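Local coordinates for protein CopN (PDB 4NRH) that probably acts as a type III secretion gatekeeper that, together with its bound chaperone, helps direct the secretion of translocator proteins, at residues Arg190-Phe202 with Leu268-Leu280. Numbering follows the deposited sequence.
Sequences RNLQAVLTSYDYF and LFFSALRQTSSRL
Helix 190-202 runs at 136° to helix 268-272, their axes 11.3 Å apart, and the chain leaving the shorter helix then lies along the longer one, with CA of Ala194 5.3 Å from CA of Ser277. In this all-helical type III secretion gatekeeper, the contact joins long helix 179-215 to helix 259-272 and the loop after it, 268-280 falling inside the third helical family region. With CG swung opposite the backbone N (chi1 178°), the Tyr201 ring extends to Ala272 and Gln275, where its CE2 lies 3.6 Å from Ala272 CB while CE1 meets Gln275 CB; the small alanine lets the ring come close. Phe202 CE1 packs on Leu268 CG, which lies at the ring's edge, and its CZ meets Phe269. Farther along, Ala194 is short enough for Ser277 and Leu280 to pack against its turn. Thr197 OG1 accepts a nearly straight bond (168°) from Ser277 N, pinning the loop. Ser277 OG closes an ST turn by accepting from Arg279 N, and it also bonds Glu23 of the chaperone SycD chain. Arg279 also salt-bridges Asp29 of that chaperone chain. The extended Arg279 chain places NE 2.7 Å from Asn191 OD1 in a bent hydrogen bond, while Arg190 CB lies over one guanidinium face.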
# COMPACT_ATOMS: atom_id res chain seq x y z
N ARG A 190 1.46 3.68 3.69
CA ARG A 190 1.18 2.45 2.96
C ARG A 190 2.45 1.91 2.31
O ARG A 190 2.68 0.71 2.28
CB ARG A 190 0.10 2.68 1.89
CG ARG A 190 -1.31 2.84 2.46
CD ARG A 190 -2.34 2.97 1.36
NE ARG A 190 -3.70 2.94 1.88
CZ ARG A 190 -4.51 4.00 1.93
NH1 ARG A 190 -4.09 5.17 1.48
NH2 ARG A 190 -5.73 3.88 2.42
N ASN A 191 3.27 2.82 1.79
CA ASN A 191 4.57 2.45 1.24
C ASN A 191 5.49 1.89 2.31
O ASN A 191 6.27 0.98 2.06
CB ASN A 191 5.23 3.65 0.55
CG ASN A 191 4.48 4.09 -0.69
OD1 ASN A 191 3.61 3.37 -1.20
ND2 ASN A 191 4.81 5.27 -1.20
N LEU A 192 5.39 2.45 3.51
CA LEU A 192 6.15 1.95 4.66
C LEU A 192 5.76 0.51 4.98
O LEU A 192 6.62 -0.34 5.22
CB LEU A 192 5.93 2.84 5.89
CG LEU A 192 6.55 2.33 7.19
CD1 LEU A 192 8.05 2.17 7.04
CD2 LEU A 192 6.21 3.26 8.35
N GLN A 193 4.46 0.24 4.98
CA GLN A 193 3.95 -1.10 5.28
C GLN A 193 4.43 -2.11 4.24
O GLN A 193 4.66 -3.27 4.57
CB GLN A 193 2.42 -1.09 5.34
CG GLN A 193 1.85 -0.28 6.49
CD GLN A 193 0.35 -0.45 6.64
OE1 GLN A 193 -0.39 -0.43 5.66
NE2 GLN A 193 -0.10 -0.63 7.88
N ALA A 194 4.57 -1.66 3.00
CA ALA A 194 5.09 -2.51 1.94
C ALA A 194 6.56 -2.83 2.19
O ALA A 194 6.99 -3.98 2.06
CB ALA A 194 4.91 -1.84 0.58
N VAL A 195 7.33 -1.80 2.54
CA VAL A 195 8.74 -1.96 2.87
C VAL A 195 8.94 -2.91 4.05
O VAL A 195 9.85 -3.74 4.04
CB VAL A 195 9.38 -0.59 3.20
CG1 VAL A 195 10.74 -0.76 3.84
CG2 VAL A 195 9.49 0.26 1.94
N LEU A 196 8.06 -2.81 5.04
CA LEU A 196 8.13 -3.66 6.23
C LEU A 196 8.00 -5.15 5.92
O LEU A 196 8.57 -5.98 6.63
CB LEU A 196 7.06 -3.25 7.24
CG LEU A 196 7.30 -1.95 8.01
CD1 LEU A 196 6.10 -1.62 8.89
CD2 LEU A 196 8.57 -2.07 8.85
N THR A 197 7.25 -5.48 4.88
CA THR A 197 7.07 -6.88 4.48
C THR A 197 8.40 -7.53 4.12
O THR A 197 8.60 -8.72 4.37
CB THR A 197 6.10 -7.01 3.29
OG1 THR A 197 6.67 -6.38 2.14
CG2 THR A 197 4.76 -6.36 3.62
N SER A 198 9.29 -6.75 3.52
CA SER A 198 10.62 -7.24 3.16
C SER A 198 11.44 -7.56 4.40
O SER A 198 12.01 -8.64 4.52
CB SER A 198 11.36 -6.23 2.29
OG SER A 198 10.64 -5.95 1.10
N TYR A 199 11.50 -6.60 5.33
CA TYR A 199 12.21 -6.80 6.59
C TYR A 199 11.65 -8.00 7.34
O TYR A 199 12.40 -8.79 7.90
CB TYR A 199 12.12 -5.54 7.46
CG TYR A 199 13.01 -4.41 6.98
CD1 TYR A 199 12.56 -3.50 6.03
CD2 TYR A 199 14.29 -4.25 7.49
CE1 TYR A 199 13.37 -2.46 5.60
CE2 TYR A 199 15.10 -3.22 7.06
CZ TYR A 199 14.64 -2.33 6.12
OH TYR A 199 15.45 -1.30 5.69
N ASP A 200 10.33 -8.14 7.33
CA ASP A 200 9.67 -9.27 7.96
C ASP A 200 10.07 -10.58 7.29
O ASP A 200 10.33 -11.58 7.95
CB ASP A 200 8.15 -9.10 7.92
CG ASP A 200 7.41 -10.31 8.48
OD1 ASP A 200 7.18 -11.27 7.72
OD2 ASP A 200 7.06 -10.29 9.68
N TYR A 201 10.12 -10.55 5.96
CA TYR A 201 10.48 -11.73 5.19
C TYR A 201 11.92 -12.16 5.45
O TYR A 201 12.18 -13.33 5.75
CB TYR A 201 10.28 -11.47 3.69
CG TYR A 201 10.67 -12.64 2.81
CD1 TYR A 201 9.91 -13.80 2.79
CD2 TYR A 201 11.80 -12.58 2.00
CE1 TYR A 201 10.27 -14.87 1.99
CE2 TYR A 201 12.16 -13.64 1.19
CZ TYR A 201 11.38 -14.79 1.19
OH TYR A 201 11.73 -15.85 0.40
N PHE A 202 12.85 -11.22 5.36
CA PHE A 202 14.27 -11.53 5.52
C PHE A 202 14.64 -11.88 6.96
O PHE A 202 15.52 -12.70 7.19
CB PHE A 202 15.12 -10.36 5.03
CG PHE A 202 15.05 -10.15 3.54
CD1 PHE A 202 15.34 -11.20 2.68
CD2 PHE A 202 14.69 -8.93 3.01
CE1 PHE A 202 15.28 -11.02 1.31
CE2 PHE A 202 14.63 -8.74 1.64
CZ PHE A 202 14.92 -9.79 0.79
N LEU A 268 17.08 -16.32 -2.46
CA LEU A 268 16.29 -15.63 -1.45
C LEU A 268 15.65 -14.38 -2.04
O LEU A 268 14.48 -14.10 -1.79
CB LEU A 268 17.17 -15.26 -0.25
CG LEU A 268 16.43 -14.74 0.97
CD1 LEU A 268 15.37 -15.75 1.38
CD2 LEU A 268 17.40 -14.48 2.12
N PHE A 269 16.42 -13.63 -2.82
CA PHE A 269 15.91 -12.44 -3.50
C PHE A 269 14.80 -12.79 -4.48
O PHE A 269 13.79 -12.10 -4.56
CB PHE A 269 17.04 -11.72 -4.24
CG PHE A 269 17.90 -10.86 -3.35
CD1 PHE A 269 17.57 -10.68 -2.01
CD2 PHE A 269 19.03 -10.24 -3.85
CE1 PHE A 269 18.35 -9.89 -1.19
CE2 PHE A 269 19.82 -9.45 -3.03
CZ PHE A 269 19.48 -9.27 -1.70
N PHE A 270 15.00 -13.87 -5.24
CA PHE A 270 14.02 -14.31 -6.23
C PHE A 270 12.72 -14.75 -5.55
O PHE A 270 11.63 -14.43 -6.02
CB PHE A 270 14.58 -15.45 -7.08
CG PHE A 270 13.73 -15.78 -8.28
CD1 PHE A 270 12.71 -16.71 -8.18
CD2 PHE A 270 13.95 -15.16 -9.49
CE1 PHE A 270 11.92 -17.02 -9.28
CE2 PHE A 270 13.17 -15.46 -10.59
CZ PHE A 270 12.15 -16.39 -10.48
N SER A 271 12.86 -15.48 -4.45
CA SER A 271 11.70 -15.93 -3.68
C SER A 271 10.95 -14.74 -3.08
O SER A 271 9.73 -14.79 -2.91
CB SER A 271 12.14 -16.89 -2.58
OG SER A 271 12.91 -17.95 -3.10
N ALA A 272 11.68 -13.67 -2.78
CA ALA A 272 11.09 -12.48 -2.18
C ALA A 272 10.12 -11.78 -3.14
O ALA A 272 9.24 -11.05 -2.70
CB ALA A 272 12.19 -11.51 -1.75
N LEU A 273 10.30 -12.00 -4.43
CA LEU A 273 9.48 -11.35 -5.44
C LEU A 273 8.02 -11.81 -5.39
O LEU A 273 7.12 -11.11 -5.86
CB LEU A 273 10.05 -11.60 -6.84
CG LEU A 273 11.46 -11.08 -7.09
CD1 LEU A 273 11.98 -11.55 -8.44
CD2 LEU A 273 11.50 -9.56 -7.00
N ARG A 274 7.79 -12.99 -4.83
CA ARG A 274 6.43 -13.50 -4.67
C ARG A 274 5.98 -13.53 -3.22
O ARG A 274 4.85 -13.92 -2.93
CB ARG A 274 6.32 -14.91 -5.27
CG ARG A 274 7.03 -15.98 -4.46
CD ARG A 274 6.61 -17.37 -4.91
NE ARG A 274 7.53 -18.40 -4.44
CZ ARG A 274 7.41 -19.03 -3.28
NH1 ARG A 274 6.40 -18.74 -2.46
NH2 ARG A 274 8.29 -19.96 -2.93
N GLN A 275 6.85 -13.12 -2.30
CA GLN A 275 6.54 -13.17 -0.88
C GLN A 275 6.43 -11.79 -0.25
O GLN A 275 5.92 -11.64 0.86
CB GLN A 275 7.60 -13.99 -0.13
CG GLN A 275 7.68 -15.45 -0.56
CD GLN A 275 6.47 -16.25 -0.12
OE1 GLN A 275 5.49 -16.37 -0.86
NE2 GLN A 275 6.54 -16.81 1.08
N THR A 276 6.90 -10.78 -0.97
CA THR A 276 6.83 -9.41 -0.48
C THR A 276 5.73 -8.64 -1.20
O THR A 276 5.21 -9.08 -2.22
CB THR A 276 8.17 -8.67 -0.65
OG1 THR A 276 8.56 -8.68 -2.03
CG2 THR A 276 9.26 -9.34 0.18
N SER A 277 5.36 -7.48 -0.64
CA SER A 277 4.23 -6.70 -1.12
C SER A 277 4.37 -6.26 -2.58
O SER A 277 5.45 -5.86 -3.02
CB SER A 277 4.04 -5.47 -0.24
OG SER A 277 3.03 -4.62 -0.77
N SER A 278 3.27 -6.36 -3.32
CA SER A 278 3.23 -5.94 -4.71
C SER A 278 3.45 -4.43 -4.84
O SER A 278 3.90 -3.94 -5.87
CB SER A 278 1.89 -6.32 -5.35
OG SER A 278 0.83 -5.52 -4.84
N ARG A 279 3.14 -3.71 -3.77
CA ARG A 279 3.28 -2.26 -3.73
C ARG A 279 4.74 -1.82 -3.82
O ARG A 279 5.03 -0.67 -4.17
CB ARG A 279 2.63 -1.71 -2.46
CG ARG A 279 2.38 -0.21 -2.47
CD ARG A 279 1.68 0.24 -1.20
NE ARG A 279 1.51 1.68 -1.15
CZ ARG A 279 0.48 2.33 -1.67
NH1 ARG A 279 -0.49 1.66 -2.28
NH2 ARG A 279 0.40 3.65 -1.57
N LEU A 280 5.65 -2.73 -3.50
CA LEU A 280 7.09 -2.46 -3.58
C LEU A 280 7.54 -2.11 -4.99
O LEU A 280 8.56 -1.44 -5.18
CB LEU A 280 7.88 -3.68 -3.09
CG LEU A 280 7.90 -3.95 -1.59
CD1 LEU A 280 8.76 -5.16 -1.31
CD2 LEU A 280 8.42 -2.73 -0.84
O HOH W 1 -2.23 5.78 -1.20